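Local coordinates for protein putative SnoaL-like polyketide cyclase (Shewanella denitrificans, PDB 3LZA) that is a SnoaL-like protein of the NTF2-like alpha+beta fold, of unestablished function and named as a putative polyketide cyclase, at residues K30-D35 against S52-L57; L14-A19 against Q120-Q125; R90-Q95 against G100-I105. All blocks are in the same frame, centred on the assembly; numbering follows the deposited sequence. Where two conformers were deposited one is given.

Interaction 1: residues K30-D35 against S52-L57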
loop_
_atom_site.group_PDB
_atom_site.type_symbol
_atom_site.label_atom_id
_atom_site.label_comp_id
_atom_site.label_asym_id
_atom_site.label_seq_id
_atom_site.Cartn_x
_atom_site.Cartn_y
_atom_site.Cartn_z
ATOM N N LYS A 30 -24.296 1.130 -4.118
ATOM C CA LYS A 30 -24.179 2.228 -5.103
ATOM C C LYS A 30 -22.773 2.408 -5.718
ATOM O O LYS A 30 -22.639 2.963 -6.842
ATOM C CB LYS A 30 -24.592 3.608 -4.510
ATOM C CG LYS A 30 -25.993 3.751 -3.894
ATOM C CD LYS A 30 -27.122 3.119 -4.706
ATOM C CE LYS A 30 -28.465 3.209 -3.952
ATOM N NZ LYS A 30 -28.758 1.925 -3.185
ATOM N N TYR A 31 -21.731 1.994 -4.998
ATOM C CA TYR A 31 -20.357 2.113 -5.508
ATOM C C TYR A 31 -19.894 0.956 -6.376
ATOM O O TYR A 31 -18.843 1.059 -6.996
ATOM C CB TYR A 31 -19.363 2.273 -4.361
ATOM C CG TYR A 31 -19.519 3.555 -3.589
ATOM C CD1 TYR A 31 -18.869 4.728 -3.992
ATOM C CD2 TYR A 31 -20.290 3.594 -2.452
ATOM C CE1 TYR A 31 -18.996 5.915 -3.239
ATOM C CE2 TYR A 31 -20.443 4.770 -1.696
ATOM C CZ TYR A 31 -19.797 5.922 -2.101
ATOM O OH TYR A 31 -19.947 7.046 -1.334
ATOM N N TYR A 32 -20.618 -0.160 -6.359
ATOM C CA TYR A 32 -20.252 -1.342 -7.119
ATOM C C TYR A 32 -21.050 -1.560 -8.405
ATOM O O TYR A 32 -22.259 -1.268 -8.495
ATOM C CB TYR A 32 -20.415 -2.618 -6.270
ATOM C CG TYR A 32 -19.667 -2.687 -4.966
ATOM C CD1 TYR A 32 -18.339 -2.303 -4.870
ATOM C CD2 TYR A 32 -20.265 -3.267 -3.840
ATOM C CE1 TYR A 32 -17.653 -2.385 -3.688
ATOM C CE2 TYR A 32 -19.588 -3.357 -2.635
ATOM C CZ TYR A 32 -18.260 -2.932 -2.563
ATOM O OH TYR A 32 -17.564 -3.027 -1.363
ATOM N N ASN A 33 -20.351 -2.081 -9.412
ATOM C CA ASN A 33 -20.975 -2.667 -10.603
ATOM C C ASN A 33 -20.598 -4.164 -10.697
ATOM O O ASN A 33 -19.925 -4.681 -9.822
ATOM C CB ASN A 33 -20.524 -1.928 -11.850
ATOM C CG ASN A 33 -19.009 -1.917 -12.010
ATOM O OD1 ASN A 33 -18.363 -2.966 -12.074
ATOM N ND2 ASN A 33 -18.429 -0.715 -12.084
ATOM N N ARG A 34 -21.040 -4.847 -11.744
ATOM C CA ARG A 34 -20.725 -6.276 -11.919
ATOM C C ARG A 34 -19.220 -6.583 -12.050
ATOM O O ARG A 34 -18.811 -7.703 -11.842
ATOM C CB ARG A 34 -21.473 -6.841 -13.161
ATOM C CG ARG A 34 -20.797 -6.422 -14.498
ATOM C CD ARG A 34 -21.294 -7.154 -15.730
ATOM N NE ARG A 34 -22.739 -7.032 -15.880
ATOM C CZ ARG A 34 -23.384 -6.014 -16.477
ATOM N NH1 ARG A 34 -22.720 -4.972 -16.982
ATOM N NH2 ARG A 34 -24.715 -6.050 -16.580
ATOM N N ASP A 35 -18.410 -5.597 -12.412
ATOM C CA ASP A 35 -16.983 -5.793 -12.661
ATOM C C ASP A 35 -16.069 -5.297 -11.548
ATOM O O ASP A 35 -14.848 -5.369 -11.682
ATOM C CB ASP A 35 -16.642 -5.116 -13.958
ATOM C CG ASP A 35 -17.506 -5.642 -15.090
ATOM O OD1 ASP A 35 -17.727 -6.888 -15.102
ATOM O OD2 ASP A 35 -17.994 -4.828 -15.886
ATOM N N SER A 52 -21.545 -10.598 -5.185
ATOM C CA SER A 52 -20.564 -11.443 -4.479
ATOM C C SER A 52 -19.861 -10.688 -3.371
ATOM O O SER A 52 -19.550 -11.288 -2.341
ATOM C CB SER A 52 -19.491 -11.995 -5.428
ATOM O OG SER A 52 -20.106 -12.860 -6.394
ATOM N N ILE A 53 -19.614 -9.387 -3.580
ATOM C CA ILE A 53 -18.837 -8.583 -2.588
ATOM C C ILE A 53 -19.757 -8.350 -1.380
ATOM O O ILE A 53 -19.342 -8.547 -0.217
ATOM C CB ILE A 53 -18.350 -7.246 -3.172
ATOM C CG1 ILE A 53 -17.240 -7.482 -4.200
ATOM C CG2 ILE A 53 -17.840 -6.314 -2.072
ATOM C CD1 ILE A 53 -16.842 -6.290 -5.096
ATOM N N ILE A 54 -20.986 -7.913 -1.652
ATOM C CA ILE A 54 -21.960 -7.682 -0.588
ATOM C C ILE A 54 -22.212 -8.939 0.217
ATOM O O ILE A 54 -22.246 -8.871 1.446
ATOM C CB ILE A 54 -23.262 -7.062 -1.102
ATOM C CG1 ILE A 54 -23.003 -5.661 -1.674
ATOM C CG2 ILE A 54 -24.325 -7.015 0.010
ATOM C CD1 ILE A 54 -22.707 -4.618 -0.684
ATOM N N ALA A 55 -22.418 -10.068 -0.455
ATOM C CA ALA A 55 -22.658 -11.358 0.201
ATOM C C ALA A 55 -21.497 -11.763 1.120
ATOM O O ALA A 55 -21.736 -12.302 2.204
ATOM C CB ALA A 55 -22.996 -12.483 -0.847
ATOM N N PHE A 56 -20.260 -11.488 0.712
ATOM C CA PHE A 56 -19.070 -11.774 1.519
ATOM C C PHE A 56 -19.000 -10.878 2.758
ATOM O O PHE A 56 -18.679 -11.336 3.833
ATOM C CB PHE A 56 -17.781 -11.666 0.648
ATOM C CG PHE A 56 -16.498 -11.597 1.452
ATOM C CD1 PHE A 56 -16.008 -12.730 2.101
ATOM C CD2 PHE A 56 -15.779 -10.427 1.531
ATOM C CE1 PHE A 56 -14.797 -12.660 2.833
ATOM C CE2 PHE A 56 -14.595 -10.357 2.254
ATOM C CZ PHE A 56 -14.120 -11.491 2.909
ATOM N N LEU A 57 -19.333 -9.603 2.600
ATOM C CA LEU A 57 -19.290 -8.673 3.701
ATOM C C LEU A 57 -20.394 -9.013 4.689
ATOM O O LEU A 57 -20.191 -8.936 5.885
ATOM C CB LEU A 57 -19.470 -7.229 3.198
ATOM C CG LEU A 57 -18.308 -6.651 2.405
ATOM C CD1 LEU A 57 -18.662 -5.237 1.928
ATOM C CD2 LEU A 57 -16.967 -6.671 3.163
#

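Interaction 2: residues L14-A19 against Q120-Q125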
loop_
_atom_site.group_PDB
_atom_site.type_symbol
_atom_site.label_atom_id
_atom_site.label_comp_id
_atom_site.label_asym_id
_atom_site.label_seq_id
_atom_site.Cartn_x
_atom_site.Cartn_y
_atom_site.Cartn_z
ATOM N N LEU A 14 -13.839 8.318 1.197
ATOM C CA LEU A 14 -14.354 8.350 2.590
ATOM C C LEU A 14 -15.816 7.910 2.695
ATOM O O LEU A 14 -16.199 7.234 3.680
ATOM C CB LEU A 14 -14.152 9.734 3.240
ATOM C CG LEU A 14 -12.710 10.120 3.617
ATOM C CD1 LEU A 14 -12.630 11.527 4.227
ATOM C CD2 LEU A 14 -12.039 9.078 4.543
ATOM N N GLY A 15 -16.583 8.248 1.663
ATOM C CA GLY A 15 -18.009 7.865 1.568
ATOM C C GLY A 15 -18.153 6.363 1.470
ATOM O O GLY A 15 -19.050 5.761 2.072
ATOM N N TYR A 16 -17.258 5.775 0.685
ATOM C CA TYR A 16 -17.186 4.331 0.490
ATOM C C TYR A 16 -16.793 3.631 1.764
ATOM O O TYR A 16 -17.494 2.727 2.212
ATOM C CB TYR A 16 -16.185 4.032 -0.650
ATOM C CG TYR A 16 -15.944 2.574 -0.894
ATOM C CD1 TYR A 16 -14.993 1.900 -0.174
ATOM C CD2 TYR A 16 -16.681 1.862 -1.844
ATOM C CE1 TYR A 16 -14.761 0.578 -0.380
ATOM C CE2 TYR A 16 -16.465 0.517 -2.061
ATOM C CZ TYR A 16 -15.521 -0.141 -1.323
ATOM O OH TYR A 16 -15.252 -1.493 -1.520
ATOM N N ILE A 17 -15.732 4.117 2.421
ATOM C CA ILE A 17 -15.285 3.542 3.702
ATOM C C ILE A 17 -16.360 3.732 4.811
ATOM O O ILE A 17 -16.559 2.893 5.658
ATOM C CB ILE A 17 -13.921 4.158 4.126
ATOM C CG1 ILE A 17 -12.809 3.680 3.167
ATOM C CG2 ILE A 17 -13.596 3.883 5.585
ATOM C CD1 ILE A 17 -12.554 2.212 3.186
ATOM N N LYS A 18 -17.044 4.848 4.824
ATOM C CA LYS A 18 -18.100 5.028 5.820
ATOM C C LYS A 18 -19.192 3.947 5.667
ATOM O O LYS A 18 -19.576 3.272 6.665
ATOM C CB LYS A 18 -18.678 6.448 5.693
ATOM C CG LYS A 18 -19.766 6.787 6.711
ATOM C CD LYS A 18 -20.147 8.286 6.565
ATOM C CE LYS A 18 -21.171 8.710 7.611
ATOM N NZ LYS A 18 -22.276 7.776 7.721
ATOM N N ALA A 19 -19.640 3.726 4.425
ATOM C CA ALA A 19 -20.681 2.717 4.137
ATOM C C ALA A 19 -20.172 1.309 4.491
ATOM O O ALA A 19 -20.885 0.516 5.099
ATOM C CB ALA A 19 -21.178 2.819 2.641
ATOM N N GLN A 120 -18.122 7.207 -10.986
ATOM C CA GLN A 120 -17.877 7.187 -9.528
ATOM C C GLN A 120 -18.134 5.815 -8.891
ATOM O O GLN A 120 -18.385 5.713 -7.693
ATOM C CB GLN A 120 -18.689 8.283 -8.811
ATOM C CG GLN A 120 -18.477 9.682 -9.395
ATOM C CD GLN A 120 -18.634 10.786 -8.358
ATOM O OE1 GLN A 120 -19.695 10.927 -7.747
ATOM N NE2 GLN A 120 -17.566 11.560 -8.135
ATOM N N ARG A 121 -18.040 4.759 -9.691
ATOM C CA ARG A 121 -18.096 3.395 -9.166
ATOM C C ARG A 121 -16.683 2.836 -8.999
ATOM O O ARG A 121 -15.741 3.238 -9.706
ATOM C CB ARG A 121 -18.905 2.490 -10.102
ATOM C CG ARG A 121 -20.310 3.009 -10.434
ATOM C CD ARG A 121 -21.393 2.024 -10.016
ATOM N NE ARG A 121 -22.741 2.526 -10.279
ATOM C CZ ARG A 121 -23.869 2.059 -9.728
ATOM N NH1 ARG A 121 -23.850 1.072 -8.838
ATOM N NH2 ARG A 121 -25.049 2.599 -10.062
ATOM N N LEU A 122 -16.544 1.892 -8.068
ATOM C CA LEU A 122 -15.258 1.260 -7.778
ATOM C C LEU A 122 -14.823 0.271 -8.871
ATOM O O LEU A 122 -15.592 -0.613 -9.279
ATOM C CB LEU A 122 -15.340 0.518 -6.437
ATOM C CG LEU A 122 -14.020 -0.076 -6.003
ATOM C CD1 LEU A 122 -13.196 1.010 -5.294
ATOM C CD2 LEU A 122 -14.274 -1.310 -5.119
ATOM N N THR A 123 -13.595 0.419 -9.369
ATOM C CA THR A 123 -13.031 -0.515 -10.339
ATOM C C THR A 123 -12.325 -1.620 -9.540
ATOM O O THR A 123 -12.558 -2.826 -9.738
ATOM C CB THR A 123 -12.046 0.188 -11.262
ATOM O OG1 THR A 123 -12.802 1.021 -12.148
ATOM C CG2 THR A 123 -11.226 -0.834 -12.047
ATOM N N GLU A 124 -11.491 -1.188 -8.590
ATOM C CA GLU A 124 -10.719 -2.139 -7.756
ATOM C C GLU A 124 -10.413 -1.538 -6.384
ATOM O O GLU A 124 -9.993 -0.376 -6.298
ATOM C CB GLU A 124 -9.399 -2.482 -8.434
ATOM C CG GLU A 124 -8.577 -3.606 -7.710
ATOM C CD GLU A 124 -7.227 -3.958 -8.340
ATOM O OE1 GLU A 124 -6.635 -3.152 -9.102
ATOM O OE2 GLU A 124 -6.725 -5.058 -8.029
ATOM N N GLN A 125 -10.606 -2.347 -5.353
ATOM C CA GLN A 125 -10.118 -2.120 -4.010
ATOM C C GLN A 125 -9.004 -3.138 -3.777
ATOM O O GLN A 125 -9.192 -4.318 -4.083
ATOM C CB GLN A 125 -11.213 -2.340 -2.950
ATOM C CG GLN A 125 -10.666 -2.263 -1.533
ATOM C CD GLN A 125 -11.712 -2.260 -0.412
ATOM O OE1 GLN A 125 -12.897 -2.127 -0.663
ATOM N NE2 GLN A 125 -11.253 -2.377 0.852
#

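Interaction 3: residues R90-Q95 against G100-I105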
loop_
_atom_site.group_PDB
_atom_site.type_symbol
_atom_site.label_atom_id
_atom_site.label_comp_id
_atom_site.label_asym_id
_atom_site.label_seq_id
_atom_site.Cartn_x
_atom_site.Cartn_y
_atom_site.Cartn_z
ATOM N N ARG A 90 -14.372 -5.457 16.717
ATOM C CA ARG A 90 -14.817 -6.112 17.958
ATOM C C ARG A 90 -16.048 -6.931 17.686
ATOM O O ARG A 90 -16.998 -6.428 17.125
ATOM C CB ARG A 90 -15.113 -5.103 19.046
ATOM C CG ARG A 90 -15.456 -5.738 20.425
ATOM C CD ARG A 90 -15.788 -4.682 21.477
ATOM N NE ARG A 90 -16.088 -5.309 22.771
ATOM C CZ ARG A 90 -15.196 -5.880 23.579
ATOM N NH1 ARG A 90 -13.901 -5.916 23.285
ATOM N NH2 ARG A 90 -15.600 -6.415 24.716
ATOM N N GLY A 91 -16.020 -8.224 18.039
ATOM C CA GLY A 91 -17.168 -9.062 17.791
ATOM C C GLY A 91 -17.063 -10.499 18.288
ATOM O O GLY A 91 -16.010 -10.926 18.767
ATOM N N PRO A 92 -18.163 -11.250 18.178
ATOM C CA PRO A 92 -18.098 -12.689 18.474
ATOM C C PRO A 92 -16.953 -13.351 17.720
ATOM O O PRO A 92 -16.662 -12.996 16.552
ATOM C CB PRO A 92 -19.461 -13.196 18.012
ATOM C CG PRO A 92 -20.343 -11.996 18.135
ATOM C CD PRO A 92 -19.507 -10.857 17.732
ATOM N N GLY A 93 -16.299 -14.307 18.384
ATOM C CA GLY A 93 -15.003 -14.801 17.931
ATOM C C GLY A 93 -15.027 -16.121 17.190
ATOM O O GLY A 93 -13.971 -16.573 16.692
ATOM N N GLU A 94 -16.203 -16.740 17.055
ATOM C CA GLU A 94 -16.327 -18.041 16.352
ATOM C C GLU A 94 -15.483 -18.075 15.091
ATOM O O GLU A 94 -14.705 -19.011 14.871
ATOM C CB GLU A 94 -17.756 -18.329 15.885
ATOM C CG GLU A 94 -18.820 -18.345 16.930
ATOM C CD GLU A 94 -19.421 -16.981 17.182
ATOM O OE1 GLU A 94 -20.391 -16.566 16.462
ATOM O OE2 GLU A 94 -18.912 -16.341 18.115
ATOM N N GLN A 95 -15.697 -17.063 14.241
ATOM C CA GLN A 95 -15.068 -17.026 12.921
ATOM C C GLN A 95 -13.561 -16.762 12.937
ATOM O O GLN A 95 -12.910 -16.926 11.893
ATOM C CB GLN A 95 -15.790 -16.025 12.006
ATOM C CG GLN A 95 -15.506 -14.526 12.261
ATOM C CD GLN A 95 -16.602 -13.605 11.680
ATOM O OE1 GLN A 95 -17.624 -14.087 11.163
ATOM N NE2 GLN A 95 -16.406 -12.279 11.798
ATOM N N GLY A 100 -17.315 -18.399 22.000
ATOM C CA GLY A 100 -17.692 -18.119 23.376
ATOM C C GLY A 100 -17.042 -16.861 23.928
ATOM O O GLY A 100 -17.135 -16.610 25.138
ATOM N N LYS A 101 -16.388 -16.088 23.042
ATOM C CA LYS A 101 -15.627 -14.890 23.412
ATOM C C LYS A 101 -15.919 -13.760 22.439
ATOM O O LYS A 101 -16.265 -14.002 21.295
ATOM C CB LYS A 101 -14.114 -15.155 23.367
ATOM C CG LYS A 101 -13.589 -16.214 24.326
ATOM C CD LYS A 101 -12.113 -16.541 24.025
ATOM C CE LYS A 101 -11.464 -17.360 25.160
ATOM N NZ LYS A 101 -10.350 -18.235 24.665
ATOM N N ILE A 102 -15.780 -12.529 22.929
ATOM C CA ILE A 102 -15.823 -11.343 22.125
ATOM C C ILE A 102 -14.349 -10.970 21.900
ATOM O O ILE A 102 -13.611 -10.680 22.861
ATOM C CB ILE A 102 -16.542 -10.188 22.858
ATOM C CG1 ILE A 102 -17.963 -10.610 23.258
ATOM C CG2 ILE A 102 -16.503 -8.886 21.988
ATOM C CD1 ILE A 102 -18.895 -10.769 21.985
ATOM N N ILE A 103 -13.910 -11.014 20.652
ATOM C CA ILE A 103 -12.519 -10.704 20.335
ATOM C C ILE A 103 -12.403 -9.229 20.043
ATOM O O ILE A 103 -13.395 -8.584 19.730
ATOM C CB ILE A 103 -11.903 -11.581 19.206
ATOM C CG1 ILE A 103 -12.690 -11.560 17.920
ATOM C CG2 ILE A 103 -11.808 -13.036 19.669
ATOM C CD1 ILE A 103 -12.474 -10.312 17.056
ATOM N N ASP A 104 -11.198 -8.704 20.177
ATOM C CA ASP A 104 -10.948 -7.290 19.889
ATOM C C ASP A 104 -9.558 -7.173 19.237
ATOM O O ASP A 104 -8.543 -7.524 19.858
ATOM C CB ASP A 104 -11.013 -6.521 21.238
ATOM C CG ASP A 104 -11.247 -4.989 21.055
ATOM O OD1 ASP A 104 -10.296 -4.272 20.683
ATOM O OD2 ASP A 104 -12.352 -4.481 21.355
ATOM N N ILE A 105 -9.494 -6.663 18.018
ATOM C CA ILE A 105 -8.236 -6.661 17.260
ATOM C C ILE A 105 -8.034 -5.319 16.566
ATOM O O ILE A 105 -9.003 -4.611 16.280
ATOM C CB ILE A 105 -8.168 -7.806 16.221
ATOM C CG1 ILE A 105 -9.396 -7.782 15.301
ATOM C CG2 ILE A 105 -7.970 -9.152 16.937
ATOM C CD1 ILE A 105 -9.565 -8.975 14.309
HETATM O O HOH W 1 -13.961 -8.911 25.234
#

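Interaction 1: residues K30-D35 against S52-L57
Tyr32, in the loop before strand 37-40, turns its ring onto helix 50-61, joining two neighbouring elements of the NTF2-like alpha+beta fold. Apolar packing carries the contact. Ile53 lies over one ring face with both of its branches. Its CD1 makes a CH-pi contact 4.3 Å from the centroid of the Tyr32 ring, only 12° off the normal, while its CG2 comes to 3.4 Å from Tyr32 CZ. The fork is set by chi1 of -71°, which puts CG2 anti to the backbone N and leaves the longer branch beside it. Ile54 approaches differently: its CD1 lies in the ring plane, 3.9 Å from Tyr32 CE2 at the edge. Leu57 CD1 adds a looser touch near the hydroxyl.

Polar bonds serve other partners. Tyr32 OH is hydrogen-bonded to Tyr16 OH of helix 8-21, and Tyr32 O to Arg121 NH1. Replacing Tyr32 by an alanine would probably leave a gap beside Ile53 and deprive the Tyr16 hydroxyl of one of its mates. Just beyond, the loop is shaped by an Asx turn, in which Asp35 N gives a 2.7 Å hydrogen bond to Asn33 OD1, lying in the carbonyl plane of that amide.

Interaction 2: residues L14-A19 against Q120-Q125
Tyr16 reaches from helix 8-21 to Leu122 and Gln125 of strand 122-129, a buried helix-on-sheet contact of the NTF2-like fold. From CB the side chain leaves the helix toward the strand, with CG anti to the backbone N (chi1 176°), which carries the hydroxyl well away from the helix axis. On the way the side chain also packs on Leu28 and Leu113. Further out, Gln125 OE1 lies at the ring edge, near the ring plane and 3.3 Å from Tyr16 CE1. The methyl CD2 of Leu122 comes in obliquely instead, 4.2 Å from both CE2 and CZ of Tyr16, and closes to 3.7 Å from Tyr16 OH at the tip.

The hydroxyl donates to Gln125 OE1 over 2.6 Å, meeting the oxygen almost head-on to its carbonyl (C=O...donor angle 169°). Ring and amide planes stand 77° apart. The glutamine comes in extended, and its NE2 is hydrogen-bonded to Asp127 OD1, which helps to fix which way the amide is flipped. The second partner of the phenol is the Tyr32 hydroxyl. A buried hydroxyl thus has two polar partners, its proton given to Gln125 OE1, while the amide is held at NE2 by Asp127, so neither polar group at this point is buried without a partner.

Interaction 3: residues R90-Q95 against G100-I105
Arg90 lays its guanidinium across Ile102, whose CG2 sits over the centre of the flat group, 3.6 Å from Arg90 CZ. The arginine chain, extended from CG to NE, stands between Asp104 on one flank and Ile102 on the other, on one face of the hairpin formed by strands 80-93 and 102-115; the turn about CD-NE (chi4 72°) presents the guanidinium face to Ile102. At its edge, Arg90 NH1 makes a salt bridge to Asp104 OD2 at 2.9 Å, meeting the oxygen on its anti side, 26° out of the carboxylate plane. The other oxygen, OD1, is hydrogen-bonded to His88 NE2. A water links Arg90 NH2, weakly, to Ile102 O.

Beneath this runs the antiparallel pairing. Gly91 and Ile103 form the hydrogen-bonded pair, Gly91 N to Ile103 O at 3.1 Å and Ile103 N to Gly91 O at 2.8 Å. Pro92, which has no N-H to give, faces Ile102 in a non-hydrogen-bonded pair and touches it through CG. Gly93 N reaches Lys101 O by a weak bond. With a nitrogen partner at each carboxylate oxygen, the negative charge of Asp104 is probably well stabilised, and the salt bridge adds an ionic tie to the hairpin's backbone bonds.

Overall arrangement
Interactions 1 and 2 are buried neighbours, joined through their two tyrosine hydroxyls and by Tyr31 O, which lies 2.7 Å from Leu122 N, a probable hydrogen bond. Together they bring the 30-35 loop, two helices and strand 122-129 to one place. Interaction 3 is only partly buried; its centre is about 25 Å from that of interaction 1, and it lies on the opposite side of the chain's centre from interaction 2. Strands 102-115 and 122-129 are nevertheless sheet neighbours, so interactions 2 and 3 hang on one sheet. The chemistry follows position: methyls against a ring in interaction 1, a directed phenol-amide bond in interaction 2, and backbone pairing with a salt bridge and water in interaction 3.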